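Local coordinates for clavulanic acid biosynthesis oligopeptide binding protein 2 (Streptomyces clavuligerus, PDB 2WOL) that probably binds oligopeptides or a related ligand as a solute-binding protein belonging to the clavulanic acid biosynthetic pathway, at residues F180-H185 and F457-G462; T138-L143 and H185-P190; A77-A82 and V544-G549; P466-R471 and A492-T497; A350-T355 and Y461-P466. All coordinates share one frame; numbering follows the deposited sequence.

Contact 1: residues F180-H185 and F457-G462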
# COMPACT_ATOMS: atom_id res chain seq x y z
N PHE A 180 -1.09 -14.54 14.50
CA PHE A 180 -0.84 -13.52 13.49
C PHE A 180 0.51 -12.85 13.71
O PHE A 180 0.64 -11.93 14.53
CB PHE A 180 -1.97 -12.48 13.44
CG PHE A 180 -1.95 -11.63 12.20
CD1 PHE A 180 -2.42 -12.14 10.99
CD2 PHE A 180 -1.43 -10.34 12.23
CE1 PHE A 180 -2.38 -11.38 9.83
CE2 PHE A 180 -1.40 -9.57 11.07
CZ PHE A 180 -1.87 -10.09 9.87
N SER A 181 1.51 -13.30 12.96
CA SER A 181 2.90 -12.86 13.11
C SER A 181 3.08 -11.35 12.94
O SER A 181 3.99 -10.76 13.53
CB SER A 181 3.81 -13.61 12.12
OG SER A 181 3.39 -13.40 10.78
N ASP A 182 2.21 -10.73 12.15
CA ASP A 182 2.41 -9.35 11.71
C ASP A 182 1.61 -8.30 12.49
O ASP A 182 1.35 -7.20 11.98
CB ASP A 182 2.13 -9.23 10.21
CG ASP A 182 3.06 -10.09 9.36
OD1 ASP A 182 4.06 -10.63 9.89
OD2 ASP A 182 2.78 -10.23 8.15
N PHE A 183 1.23 -8.61 13.73
CA PHE A 183 0.32 -7.73 14.46
C PHE A 183 0.86 -6.31 14.74
O PHE A 183 0.10 -5.34 14.72
CB PHE A 183 -0.20 -8.38 15.74
CG PHE A 183 -1.47 -7.78 16.26
CD1 PHE A 183 -2.69 -8.04 15.63
CD2 PHE A 183 -1.46 -6.94 17.37
CE1 PHE A 183 -3.87 -7.48 16.10
CE2 PHE A 183 -2.64 -6.38 17.85
CZ PHE A 183 -3.84 -6.65 17.21
N ASP A 184 2.17 -6.18 14.98
CA ASP A 184 2.77 -4.86 15.17
C ASP A 184 2.48 -3.94 13.97
O ASP A 184 2.36 -2.72 14.13
CB ASP A 184 4.29 -4.95 15.37
CG ASP A 184 4.70 -5.18 16.82
OD1 ASP A 184 3.87 -5.06 17.75
OD2 ASP A 184 5.90 -5.47 17.02
N HIS A 185 2.40 -4.53 12.78
CA HIS A 185 2.09 -3.78 11.57
C HIS A 185 0.68 -3.22 11.60
O HIS A 185 0.45 -2.07 11.22
CB HIS A 185 2.28 -4.64 10.33
CG HIS A 185 3.71 -4.95 10.03
ND1 HIS A 185 4.49 -4.15 9.23
CD2 HIS A 185 4.50 -5.97 10.44
CE1 HIS A 185 5.70 -4.66 9.15
NE2 HIS A 185 5.74 -5.77 9.87
N PHE A 457 0.60 -3.39 4.29
CA PHE A 457 1.73 -3.38 5.22
C PHE A 457 2.88 -4.21 4.63
O PHE A 457 2.63 -5.19 3.93
CB PHE A 457 1.33 -3.81 6.66
CG PHE A 457 0.46 -5.04 6.72
CD1 PHE A 457 1.03 -6.29 6.99
CD2 PHE A 457 -0.92 -4.95 6.55
CE1 PHE A 457 0.23 -7.43 7.07
CE2 PHE A 457 -1.72 -6.08 6.62
CZ PHE A 457 -1.15 -7.33 6.88
N PRO A 458 4.14 -3.79 4.87
CA PRO A 458 5.28 -4.36 4.14
C PRO A 458 5.77 -5.72 4.65
O PRO A 458 6.90 -5.85 5.12
CB PRO A 458 6.36 -3.29 4.30
CG PRO A 458 6.06 -2.66 5.62
CD PRO A 458 4.56 -2.71 5.78
N THR A 459 4.90 -6.73 4.53
CA THR A 459 5.26 -8.10 4.86
C THR A 459 4.76 -9.02 3.76
O THR A 459 3.93 -8.62 2.93
CB THR A 459 4.63 -8.59 6.19
OG1 THR A 459 3.21 -8.62 6.06
CG2 THR A 459 5.03 -7.69 7.36
N GLU A 460 5.25 -10.26 3.77
CA GLU A 460 4.80 -11.26 2.82
C GLU A 460 3.30 -11.54 2.93
O GLU A 460 2.62 -11.69 1.91
CB GLU A 460 5.59 -12.56 2.97
CG GLU A 460 7.03 -12.48 2.48
CD GLU A 460 8.00 -11.99 3.55
OE1 GLU A 460 7.56 -11.39 4.55
OE2 GLU A 460 9.21 -12.22 3.38
N TYR A 461 2.78 -11.58 4.16
CA TYR A 461 1.34 -11.75 4.34
C TYR A 461 0.58 -10.58 3.73
O TYR A 461 -0.35 -10.79 2.94
CB TYR A 461 0.94 -11.91 5.82
CG TYR A 461 -0.54 -12.17 5.93
CD1 TYR A 461 -1.04 -13.47 5.88
CD2 TYR A 461 -1.46 -11.12 6.04
CE1 TYR A 461 -2.41 -13.72 5.95
CE2 TYR A 461 -2.82 -11.36 6.11
CZ TYR A 461 -3.29 -12.66 6.07
OH TYR A 461 -4.64 -12.89 6.13
N GLY A 462 0.97 -9.36 4.09
CA GLY A 462 0.33 -8.17 3.56
C GLY A 462 0.35 -8.12 2.04
O GLY A 462 -0.63 -7.73 1.41
O HOH W 1 4.16 -12.04 6.74

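Contact 2: residues T138-L143 and H185-P190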
# COMPACT_ATOMS: atom_id res chain seq x y z
N THR A 138 -9.75 -3.32 7.30
CA THR A 138 -10.57 -4.12 8.22
C THR A 138 -9.90 -5.43 8.62
O THR A 138 -10.57 -6.37 9.06
CB THR A 138 -11.96 -4.41 7.62
OG1 THR A 138 -11.80 -5.07 6.36
CG2 THR A 138 -12.76 -3.12 7.43
N TYR A 139 -8.58 -5.50 8.47
CA TYR A 139 -7.80 -6.66 8.91
C TYR A 139 -8.09 -7.07 10.36
O TYR A 139 -8.05 -8.26 10.69
CB TYR A 139 -6.31 -6.39 8.76
CG TYR A 139 -5.88 -6.21 7.32
CD1 TYR A 139 -5.75 -4.93 6.78
CD2 TYR A 139 -5.63 -7.31 6.52
CE1 TYR A 139 -5.36 -4.77 5.45
CE2 TYR A 139 -5.24 -7.16 5.19
CZ TYR A 139 -5.11 -5.89 4.67
OH TYR A 139 -4.73 -5.73 3.35
N LEU A 140 -8.38 -6.09 11.21
CA LEU A 140 -8.60 -6.36 12.63
C LEU A 140 -9.88 -7.15 12.93
O LEU A 140 -9.95 -7.85 13.94
CB LEU A 140 -8.59 -5.06 13.42
CG LEU A 140 -7.20 -4.40 13.53
CD1 LEU A 140 -7.33 -2.94 13.94
CD2 LEU A 140 -6.31 -5.17 14.50
N ILE A 141 -10.87 -7.05 12.05
CA ILE A 141 -12.19 -7.65 12.31
C ILE A 141 -12.13 -9.18 12.45
O ILE A 141 -12.51 -9.70 13.50
CB ILE A 141 -13.27 -7.16 11.30
CG1 ILE A 141 -13.51 -5.65 11.47
CG2 ILE A 141 -14.57 -7.94 11.48
CD1 ILE A 141 -14.53 -5.04 10.50
N PRO A 142 -11.65 -9.91 11.42
CA PRO A 142 -11.59 -11.37 11.63
C PRO A 142 -10.64 -11.82 12.75
O PRO A 142 -10.84 -12.88 13.34
CB PRO A 142 -11.10 -11.91 10.27
CG PRO A 142 -10.50 -10.74 9.58
CD PRO A 142 -11.21 -9.52 10.07
N LEU A 143 -9.62 -11.01 13.04
CA LEU A 143 -8.66 -11.35 14.08
C LEU A 143 -9.22 -11.18 15.49
O LEU A 143 -8.70 -11.78 16.44
CB LEU A 143 -7.37 -10.53 13.92
CG LEU A 143 -6.47 -10.90 12.74
CD1 LEU A 143 -5.37 -9.87 12.61
CD2 LEU A 143 -5.89 -12.30 12.89
N HIS A 185 2.40 -4.53 12.78
CA HIS A 185 2.09 -3.78 11.57
C HIS A 185 0.68 -3.22 11.60
O HIS A 185 0.45 -2.07 11.22
CB HIS A 185 2.28 -4.64 10.33
CG HIS A 185 3.71 -4.95 10.03
ND1 HIS A 185 4.49 -4.15 9.23
CD2 HIS A 185 4.50 -5.97 10.44
CE1 HIS A 185 5.70 -4.66 9.15
NE2 HIS A 185 5.74 -5.77 9.87
N LEU A 186 -0.26 -4.03 12.08
CA LEU A 186 -1.64 -3.58 12.21
C LEU A 186 -1.75 -2.45 13.23
O LEU A 186 -2.56 -1.54 13.07
CB LEU A 186 -2.57 -4.74 12.57
CG LEU A 186 -2.61 -5.94 11.61
CD1 LEU A 186 -3.73 -6.88 12.01
CD2 LEU A 186 -2.75 -5.53 10.13
N MET A 187 -0.91 -2.51 14.27
CA MET A 187 -0.91 -1.48 15.30
C MET A 187 -0.20 -0.20 14.86
O MET A 187 -0.19 0.78 15.59
CB MET A 187 -0.30 -2.02 16.60
CG MET A 187 -1.16 -3.09 17.29
SD MET A 187 -2.82 -2.53 17.71
CE MET A 187 -3.80 -3.10 16.32
N ALA A 188 0.39 -0.23 13.66
CA ALA A 188 1.07 0.93 13.09
C ALA A 188 0.19 1.68 12.09
O ALA A 188 0.60 2.70 11.53
CB ALA A 188 2.38 0.49 12.42
N GLN A 189 -1.03 1.18 11.88
CA GLN A 189 -1.95 1.76 10.91
C GLN A 189 -2.86 2.80 11.58
O GLN A 189 -3.21 2.64 12.75
CB GLN A 189 -2.77 0.66 10.22
CG GLN A 189 -1.91 -0.49 9.64
CD GLN A 189 -0.76 -0.02 8.75
OE1 GLN A 189 0.36 -0.56 8.81
NE2 GLN A 189 -1.02 0.98 7.93
N PRO A 190 -3.22 3.88 10.85
CA PRO A 190 -4.04 4.94 11.46
C PRO A 190 -5.41 4.52 12.01
O PRO A 190 -5.95 5.19 12.88
CB PRO A 190 -4.18 5.99 10.34
CG PRO A 190 -3.79 5.28 9.08
CD PRO A 190 -2.83 4.20 9.47

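Contact 3: residues A77-A82 and V544-G549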
# COMPACT_ATOMS: atom_id res chain seq x y z
N ALA A 77 15.50 -1.14 8.22
CA ALA A 77 14.83 -1.05 9.53
C ALA A 77 13.53 -0.26 9.45
O ALA A 77 12.64 -0.42 10.30
CB ALA A 77 15.76 -0.46 10.58
N GLY A 78 13.40 0.59 8.43
CA GLY A 78 12.16 1.33 8.19
C GLY A 78 10.95 0.45 7.97
O GLY A 78 9.81 0.90 8.12
N LEU A 79 11.19 -0.82 7.64
CA LEU A 79 10.11 -1.79 7.39
C LEU A 79 9.63 -2.48 8.66
O LEU A 79 8.64 -3.21 8.63
CB LEU A 79 10.56 -2.85 6.38
CG LEU A 79 11.09 -2.32 5.04
CD1 LEU A 79 11.83 -3.43 4.29
CD2 LEU A 79 9.95 -1.77 4.21
N VAL A 80 10.33 -2.26 9.77
CA VAL A 80 10.03 -2.96 11.02
C VAL A 80 9.39 -1.98 12.01
O VAL A 80 10.04 -1.04 12.45
CB VAL A 80 11.30 -3.62 11.62
CG1 VAL A 80 10.96 -4.41 12.89
CG2 VAL A 80 11.97 -4.54 10.59
N PRO A 81 8.10 -2.20 12.35
CA PRO A 81 7.43 -1.28 13.28
C PRO A 81 8.21 -1.12 14.59
O PRO A 81 8.72 -2.10 15.14
CB PRO A 81 6.07 -1.94 13.52
CG PRO A 81 5.84 -2.78 12.29
CD PRO A 81 7.20 -3.28 11.90
N ALA A 82 8.31 0.12 15.05
CA ALA A 82 9.05 0.48 16.27
C ALA A 82 8.08 1.04 17.32
O ALA A 82 7.00 1.53 16.96
CB ALA A 82 10.12 1.51 15.93
N VAL A 544 13.01 8.67 0.85
CA VAL A 544 11.93 7.76 0.50
C VAL A 544 11.77 6.76 1.63
O VAL A 544 12.71 6.03 1.96
CB VAL A 544 12.20 7.03 -0.83
CG1 VAL A 544 11.05 6.11 -1.19
CG2 VAL A 544 12.43 8.03 -1.96
N HIS A 545 10.60 6.74 2.25
CA HIS A 545 10.37 5.77 3.31
C HIS A 545 10.13 4.39 2.69
O HIS A 545 9.24 4.24 1.87
CB HIS A 545 9.21 6.15 4.22
CG HIS A 545 9.24 5.41 5.52
ND1 HIS A 545 9.03 4.05 5.59
CD2 HIS A 545 9.54 5.82 6.77
CE1 HIS A 545 9.17 3.66 6.85
NE2 HIS A 545 9.48 4.71 7.58
N PRO A 546 10.94 3.39 3.10
CA PRO A 546 10.84 2.08 2.46
C PRO A 546 9.49 1.37 2.66
O PRO A 546 9.13 0.51 1.86
CB PRO A 546 11.97 1.27 3.12
CG PRO A 546 12.26 1.97 4.39
CD PRO A 546 11.99 3.43 4.13
N ALA A 547 8.75 1.74 3.70
CA ALA A 547 7.43 1.15 3.93
C ALA A 547 6.33 1.77 3.07
O ALA A 547 5.22 1.23 2.99
CB ALA A 547 7.06 1.22 5.42
N PHE A 548 6.63 2.90 2.43
CA PHE A 548 5.62 3.68 1.69
C PHE A 548 5.94 3.85 0.20
O PHE A 548 5.02 3.98 -0.61
CB PHE A 548 5.46 5.07 2.31
CG PHE A 548 4.77 5.07 3.65
CD1 PHE A 548 5.50 4.86 4.82
CD2 PHE A 548 3.41 5.32 3.75
CE1 PHE A 548 4.87 4.87 6.07
CE2 PHE A 548 2.77 5.34 4.99
CZ PHE A 548 3.50 5.12 6.15
N GLY A 549 7.22 3.88 -0.15
CA GLY A 549 7.64 4.22 -1.51
C GLY A 549 7.45 5.70 -1.80
O GLY A 549 7.54 6.14 -2.95

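Contact 4: residues P466-R471 and A492-T497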
# COMPACT_ATOMS: atom_id res chain seq x y z
N PRO A 466 -3.74 -11.29 0.29
CA PRO A 466 -4.93 -10.77 -0.40
C PRO A 466 -5.04 -11.20 -1.86
O PRO A 466 -6.14 -11.23 -2.41
CB PRO A 466 -4.75 -9.25 -0.30
CG PRO A 466 -3.88 -9.06 0.91
CD PRO A 466 -2.90 -10.19 0.80
N LEU A 467 -3.90 -11.56 -2.46
CA LEU A 467 -3.86 -11.95 -3.87
C LEU A 467 -4.18 -13.42 -4.12
O LEU A 467 -4.66 -13.76 -5.20
CB LEU A 467 -2.48 -11.64 -4.47
CG LEU A 467 -2.00 -10.20 -4.53
CD1 LEU A 467 -0.65 -10.15 -5.23
CD2 LEU A 467 -3.01 -9.28 -5.24
N VAL A 468 -3.91 -14.29 -3.14
CA VAL A 468 -3.94 -15.74 -3.40
C VAL A 468 -4.62 -16.60 -2.33
O VAL A 468 -4.89 -17.79 -2.58
CB VAL A 468 -2.51 -16.32 -3.66
CG1 VAL A 468 -1.83 -15.59 -4.82
CG2 VAL A 468 -1.65 -16.28 -2.39
N ASP A 469 -4.86 -16.03 -1.15
CA ASP A 469 -5.44 -16.79 -0.04
C ASP A 469 -6.93 -16.97 -0.27
O ASP A 469 -7.66 -16.00 -0.45
CB ASP A 469 -5.15 -16.06 1.29
CG ASP A 469 -5.55 -16.86 2.51
OD1 ASP A 469 -6.65 -17.45 2.53
OD2 ASP A 469 -4.76 -16.87 3.47
N GLY A 470 -7.37 -18.23 -0.27
CA GLY A 470 -8.77 -18.58 -0.52
C GLY A 470 -9.76 -17.94 0.44
O GLY A 470 -10.90 -17.65 0.08
N ARG A 471 -9.31 -17.72 1.68
CA ARG A 471 -10.13 -17.08 2.71
C ARG A 471 -10.28 -15.58 2.47
O ARG A 471 -11.09 -14.92 3.14
CB ARG A 471 -9.53 -17.34 4.10
CG ARG A 471 -9.69 -18.77 4.64
CD ARG A 471 -8.61 -19.75 4.15
NE ARG A 471 -7.24 -19.24 4.32
CZ ARG A 471 -6.43 -19.54 5.34
NH1 ARG A 471 -6.82 -20.36 6.31
NH2 ARG A 471 -5.21 -19.02 5.37
N ALA A 492 -2.85 -23.49 3.91
CA ALA A 492 -2.17 -24.12 5.04
C ALA A 492 -0.77 -23.57 5.25
O ALA A 492 -0.37 -23.31 6.38
CB ALA A 492 -2.13 -25.64 4.86
N LEU A 493 -0.03 -23.38 4.16
CA LEU A 493 1.31 -22.79 4.24
C LEU A 493 1.26 -21.37 4.81
O LEU A 493 2.08 -21.02 5.66
CB LEU A 493 2.00 -22.79 2.87
CG LEU A 493 2.58 -24.11 2.35
CD1 LEU A 493 2.99 -23.96 0.90
CD2 LEU A 493 3.77 -24.58 3.19
N ILE A 494 0.30 -20.58 4.34
CA ILE A 494 0.09 -19.23 4.86
C ILE A 494 -0.19 -19.29 6.37
O ILE A 494 0.44 -18.55 7.15
CB ILE A 494 -1.04 -18.48 4.10
CG1 ILE A 494 -0.60 -18.18 2.66
CG2 ILE A 494 -1.45 -17.19 4.83
CD1 ILE A 494 -1.67 -17.56 1.78
N ASP A 495 -1.09 -20.17 6.78
CA ASP A 495 -1.38 -20.36 8.20
C ASP A 495 -0.11 -20.71 8.98
O ASP A 495 0.11 -20.19 10.07
CB ASP A 495 -2.45 -21.44 8.41
CG ASP A 495 -3.85 -20.96 8.03
OD1 ASP A 495 -4.05 -19.74 7.85
OD2 ASP A 495 -4.75 -21.82 7.94
N GLU A 496 0.74 -21.56 8.41
CA GLU A 496 1.99 -21.94 9.08
C GLU A 496 2.92 -20.75 9.31
O GLU A 496 3.49 -20.62 10.39
CB GLU A 496 2.72 -23.06 8.33
CG GLU A 496 3.84 -23.69 9.16
CD GLU A 496 4.50 -24.89 8.50
OE1 GLU A 496 3.94 -25.44 7.53
OE2 GLU A 496 5.59 -25.28 8.98
N THR A 497 3.06 -19.88 8.31
CA THR A 497 3.91 -18.69 8.46
C THR A 497 3.47 -17.84 9.64
O THR A 497 4.31 -17.30 10.37
CB THR A 497 3.94 -17.80 7.18
OG1 THR A 497 2.69 -17.13 7.01
CG2 THR A 497 4.28 -18.61 5.93

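Contact 5: residues A350-T355 and Y461-P466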
# COMPACT_ATOMS: atom_id res chain seq x y z
N ALA A 350 8.55 -12.91 -10.93
CA ALA A 350 7.88 -13.38 -9.72
C ALA A 350 7.11 -12.24 -9.04
O ALA A 350 7.03 -11.13 -9.57
CB ALA A 350 8.89 -14.02 -8.77
N LEU A 351 6.56 -12.52 -7.86
CA LEU A 351 5.58 -11.63 -7.24
C LEU A 351 6.14 -10.69 -6.18
O LEU A 351 5.91 -9.48 -6.24
CB LEU A 351 4.40 -12.45 -6.68
CG LEU A 351 3.74 -13.44 -7.65
CD1 LEU A 351 2.81 -14.38 -6.92
CD2 LEU A 351 3.00 -12.73 -8.78
N PHE A 352 6.87 -11.24 -5.21
CA PHE A 352 7.39 -10.44 -4.09
C PHE A 352 8.31 -9.32 -4.54
O PHE A 352 9.20 -9.54 -5.37
CB PHE A 352 8.19 -11.31 -3.11
CG PHE A 352 7.36 -12.28 -2.30
CD1 PHE A 352 7.75 -13.61 -2.20
CD2 PHE A 352 6.22 -11.86 -1.62
CE1 PHE A 352 7.01 -14.52 -1.44
CE2 PHE A 352 5.47 -12.76 -0.87
CZ PHE A 352 5.87 -14.09 -0.78
N PRO A 353 8.10 -8.10 -4.00
CA PRO A 353 9.10 -7.04 -4.15
C PRO A 353 10.39 -7.40 -3.41
O PRO A 353 10.34 -8.15 -2.43
CB PRO A 353 8.44 -5.82 -3.49
CG PRO A 353 6.99 -6.16 -3.40
CD PRO A 353 6.93 -7.65 -3.24
N PRO A 354 11.55 -6.88 -3.86
CA PRO A 354 12.83 -7.16 -3.20
C PRO A 354 12.98 -6.63 -1.77
O PRO A 354 13.98 -6.93 -1.11
CB PRO A 354 13.86 -6.51 -4.13
CG PRO A 354 13.10 -5.48 -4.88
CD PRO A 354 11.72 -6.03 -5.06
N THR A 355 12.01 -5.85 -1.29
CA THR A 355 12.01 -5.37 0.09
C THR A 355 11.68 -6.48 1.08
O THR A 355 12.01 -6.38 2.27
CB THR A 355 10.99 -4.22 0.32
OG1 THR A 355 9.75 -4.55 -0.31
CG2 THR A 355 11.52 -2.90 -0.23
N TYR A 461 2.78 -11.58 4.16
CA TYR A 461 1.34 -11.75 4.34
C TYR A 461 0.58 -10.58 3.73
O TYR A 461 -0.35 -10.79 2.94
CB TYR A 461 0.94 -11.91 5.82
CG TYR A 461 -0.54 -12.17 5.93
CD1 TYR A 461 -1.04 -13.47 5.88
CD2 TYR A 461 -1.46 -11.12 6.04
CE1 TYR A 461 -2.41 -13.72 5.95
CE2 TYR A 461 -2.82 -11.36 6.11
CZ TYR A 461 -3.29 -12.66 6.07
OH TYR A 461 -4.64 -12.89 6.13
N GLY A 462 0.97 -9.36 4.09
CA GLY A 462 0.33 -8.17 3.56
C GLY A 462 0.35 -8.12 2.04
O GLY A 462 -0.63 -7.73 1.41
N PHE A 463 1.47 -8.54 1.46
CA PHE A 463 1.61 -8.49 0.01
C PHE A 463 0.86 -9.61 -0.72
O PHE A 463 0.13 -9.35 -1.69
CB PHE A 463 3.08 -8.49 -0.41
CG PHE A 463 3.26 -8.32 -1.89
CD1 PHE A 463 3.29 -7.05 -2.45
CD2 PHE A 463 3.35 -9.43 -2.73
CE1 PHE A 463 3.41 -6.88 -3.83
CE2 PHE A 463 3.48 -9.27 -4.11
CZ PHE A 463 3.52 -8.00 -4.65
N LEU A 464 1.04 -10.84 -0.26
CA LEU A 464 0.59 -11.99 -1.05
C LEU A 464 -0.76 -12.58 -0.66
O LEU A 464 -1.51 -13.02 -1.53
CB LEU A 464 1.67 -13.09 -1.07
CG LEU A 464 1.52 -14.19 -2.13
CD1 LEU A 464 1.31 -13.61 -3.53
CD2 LEU A 464 2.72 -15.13 -2.12
N ALA A 465 -1.09 -12.58 0.63
CA ALA A 465 -2.35 -13.20 1.06
C ALA A 465 -3.61 -12.63 0.39
O ALA A 465 -4.47 -13.40 -0.03
CB ALA A 465 -2.49 -13.19 2.57
N PRO A 466 -3.74 -11.29 0.29
CA PRO A 466 -4.93 -10.77 -0.40
C PRO A 466 -5.04 -11.20 -1.86
O PRO A 466 -6.14 -11.23 -2.41
CB PRO A 466 -4.75 -9.25 -0.30
CG PRO A 466 -3.88 -9.06 0.91
CD PRO A 466 -2.90 -10.19 0.80

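Contact 1: residues F180-H185 and F457-G462
Asp-182 and Thr-459 face each other with their CA atoms 7.5 Å apart, and the two backbones draw in further toward His-185 and Phe-457, whose CA atoms are separated by 6.4 Å. Each member of the first pair sits just ahead of a helix. The polar centre is Asp-182 OD2, which accepts a 2.7 Å bond from Thr-459 OG1, arriving 48° out of the carboxylate plane. A water also donates to OD2 and in turn accepts from Tyr-461 N at 3.0 Å, while Ser-181 OG holds the other oxygen, OD1. Thr-459 has OG1 between its backbone N and carbonyl carbon (chi1 65°), where it can both donate to the aspartate and accept from Gly-462 N at 3.1 Å, capping helix 460-468. The same torsion lays CG2 over one face of the His-185 ring, 3.5 Å from its centroid, a CH-pi contact; His-185 ND1 is bonded to Tyr-70 OH. Beside the carboxylate, Phe-180 turns its edge to the face of Tyr-461 in a T-shaped pair, planes at 83°, and its CZ also lies 4.1 Å from Phe-457 CZ. The buried carboxylate is thus tied, directly and through water, to the first turn of helix 460-468, whose N-terminal end would probably stabilise its negative charge; the aromatic rings beside it shelter this link, probably one between the two lobes usual in solute-binding proteins.

Contact 2: residues T138-L143 and H185-P190
Leu-186 packs among Tyr-139, Leu-140 and Leu-143 with CG beside its backbone N (chi1 -57°) and an extended second torsion, which spreads its two methyl groups among the three partners. Met-187 starts out pointing away from segment 138-143, but bends at chi2 (-58°) and again at chi3 (95°) bring its CE back to touch Leu-140. All the contact is apolar. Leu-186 CD1 does most of the work: it presses against Leu-143 CD1 at 3.5 Å, a close fit for two methyl groups, and lies 4.0 Å from Leu-140 CD2. Leu-140 and Leu-186 run antiparallel alongside each other, and Leu-140 CD2 is also met by Met-187 CE at 3.7 Å. The second methyl, Leu-186 CD2, rests 3.9 Å from Tyr-139 CB, the base of that side chain. The tyrosine ring then leads off elsewhere, its OH bonded to Asp-456 and its ring edge-to-face with Phe-457. In the fold, this is where the short helices 140-144 and 183-186 meet. Leu-140 also packs on Val-124 of helix 117-127, and backbone bonding of Leu-143 with Thr-177 ties the first helix to the chain just after strand 171-175.

Contact 3: residues A77-A82 and V544-G549
Apolar contacts come from Gly-78 and Leu-79 on one side and Pro-546 on the other. Gly-78 has no side chain, and the Pro-546 ring moves into that place, its CG 3.9 Å from Gly-78 CA. Leu-79 reaches over the Pro-546/Ala-547 peptide with one branch: CD2 lies 3.8 Å from Pro-546 CB, and the two side chains cross at a slant.

A second group pairs carbons with carbonyl oxygens. Leu-79 CD2 is 3.4 Å from Pro-546 O, and Ala-547 CB touches Gly-78 O more lightly, at 3.9 Å. No hydrogen bond crosses; the imidazole carbon His-545 CE1 comes 3.1 Å from Gly-78 O, which lies at the ring edge.

Hydrogen bonds fix that ring from its own side. With its CG turned anti to the backbone N (chi1 -162°), His-545 brings ND1 back to accept from Ala-547 N at 3.0 Å, the amide lying in the ring plane. NE2 is bonded to Pro-71 O. The turn itself is closed by His-545 O, which accepts from both Phe-548 N and Gly-549 N.

With ND1 an acceptor and NE2 facing a carbonyl, the imidazole is probably neutral with its proton on NE2; held at both nitrogens, it presents the polarised CE1-H to Gly-78 O.

Contact 4: residues P466-R471 and A492-T497
Arg-471 and Asp-495 meet through a folded arginine. Its chain is bent at chi2 (84°) and chi3 (50°), curling the guanidinium back beside Asp-469 two residues earlier while leaving the far end for the helix opposite. Asp-469 puts its carboxylate forward with CG opposite the backbone N (chi1 -172°), and OD1 is doubly used: it accepts from Arg-471 N, closing an Asx turn, and, through its syn lone pair, from Arg-471 NE at 2.6 Å. Arg-471 NH2 completes this side-on grip at Asp-469 OD2, 2.9 Å away and close to the guanidinium plane. Asp-495 is gripped end-on. NH2 of Arg-471 bonds to Asp-495 OD1 at 2.8 Å, coming from above the carboxylate plane, and NH1 of Arg-471 reaches Asp-495 OD2 at 3.0 Å on the syn side; a further NH1 bond to OD1 is weak. The guanidinium and the Asp-495 carboxylate are twisted well apart. One guanidinium serves both carboxylates, which probably offsets the like charge of two aspartates close together. Beside the network, Ile-494 brings CG2 to 3.6 Å from Asp-469 OD2, and its CD1 reaches Val-468 CG2 at 4.4 Å. The salt-bridge network thus joins the turn after helix 460-468 to the side of helix 488-499, with Val-468 resting on Val-517 and Leu-493 on Val-513 of helix 503-520, and Pro-466 packing on Trp-453 of strand 448-453.

Contact 5: residues A350-T355 and Y461-P466
Pro-353 sets the CG-CD edge of its ring down on one face of Phe-463, and here the tightly packed part of the contact begins. CD of the proline stands 3.6 Å from the ring centroid and only 9° off the ring normal, a CH-pi contact almost over the centre, while the proline CG leans toward the rim at CE1. A trans first torsion (chi1 -175°) gets the phenylalanine there, sending the ring straight off the helix into the loop. Near the tip of the ring, Leu-351 O comes to 3.2 Å from Phe-463 CZ, with CE2 equally near.

Leu-464, one residue on, belongs to the tight part too. Its CD2 touches Phe-352 CZ at 3.6 Å, the two side chains crossing at about a right angle, and its other methyl, CD1, meets Leu-351 CD1 at 3.8 Å. Phe-352 CD2 lies 3.9 Å from Phe-463 CD2, joining the two groups. The fit is looser where Leu-351 CB stays 4.2 Å from Phe-463 CE2, and beyond Pro-353 the loop turns toward solvent, with Pro-354 exposed and Thr-355 partly so. At the Leu-351 end of the loop, Glu-514 OE2 of helix 503-520 accepts from the backbone N of both Leu-351 and Phe-352.

Leu-351 and Phe-463 both rest on Leu-304 of strand 303-309, and Phe-463 meets Trp-453 of strand 448-453 edge-to-face: a helix and a loop sharing one apolar layer on a mixed sheet, as expected for an alpha/beta lobe of a solute-binding protein.

How the contacts relate
Helix 460-468 runs through contacts 1, 5 and 4 in turn: its start probably meets the opposite lobe, its middle the 350-355 loop, its end helix 488-499. Contact 2 backs contact 1, their centres about 9 Å apart, with Leu-186 CD1 3.7 Å from Phe-180 CE2 and Leu-186 CD2 3.7 Å from Phe-457 CE2. Contact 3 meets contact 1 through His-185, whose CE1 lies 3.3 Å from Leu-79 O, and contact 5 through Leu-79 CD1, 3.6 Å from Thr-355 O. Contacts 3 and 4 do not touch; their nearest atoms are about 14 Å apart. Bound glycerol lies near Tyr-139, Pro-458 and Ala-547, and may mark the ligand cleft between the lobes.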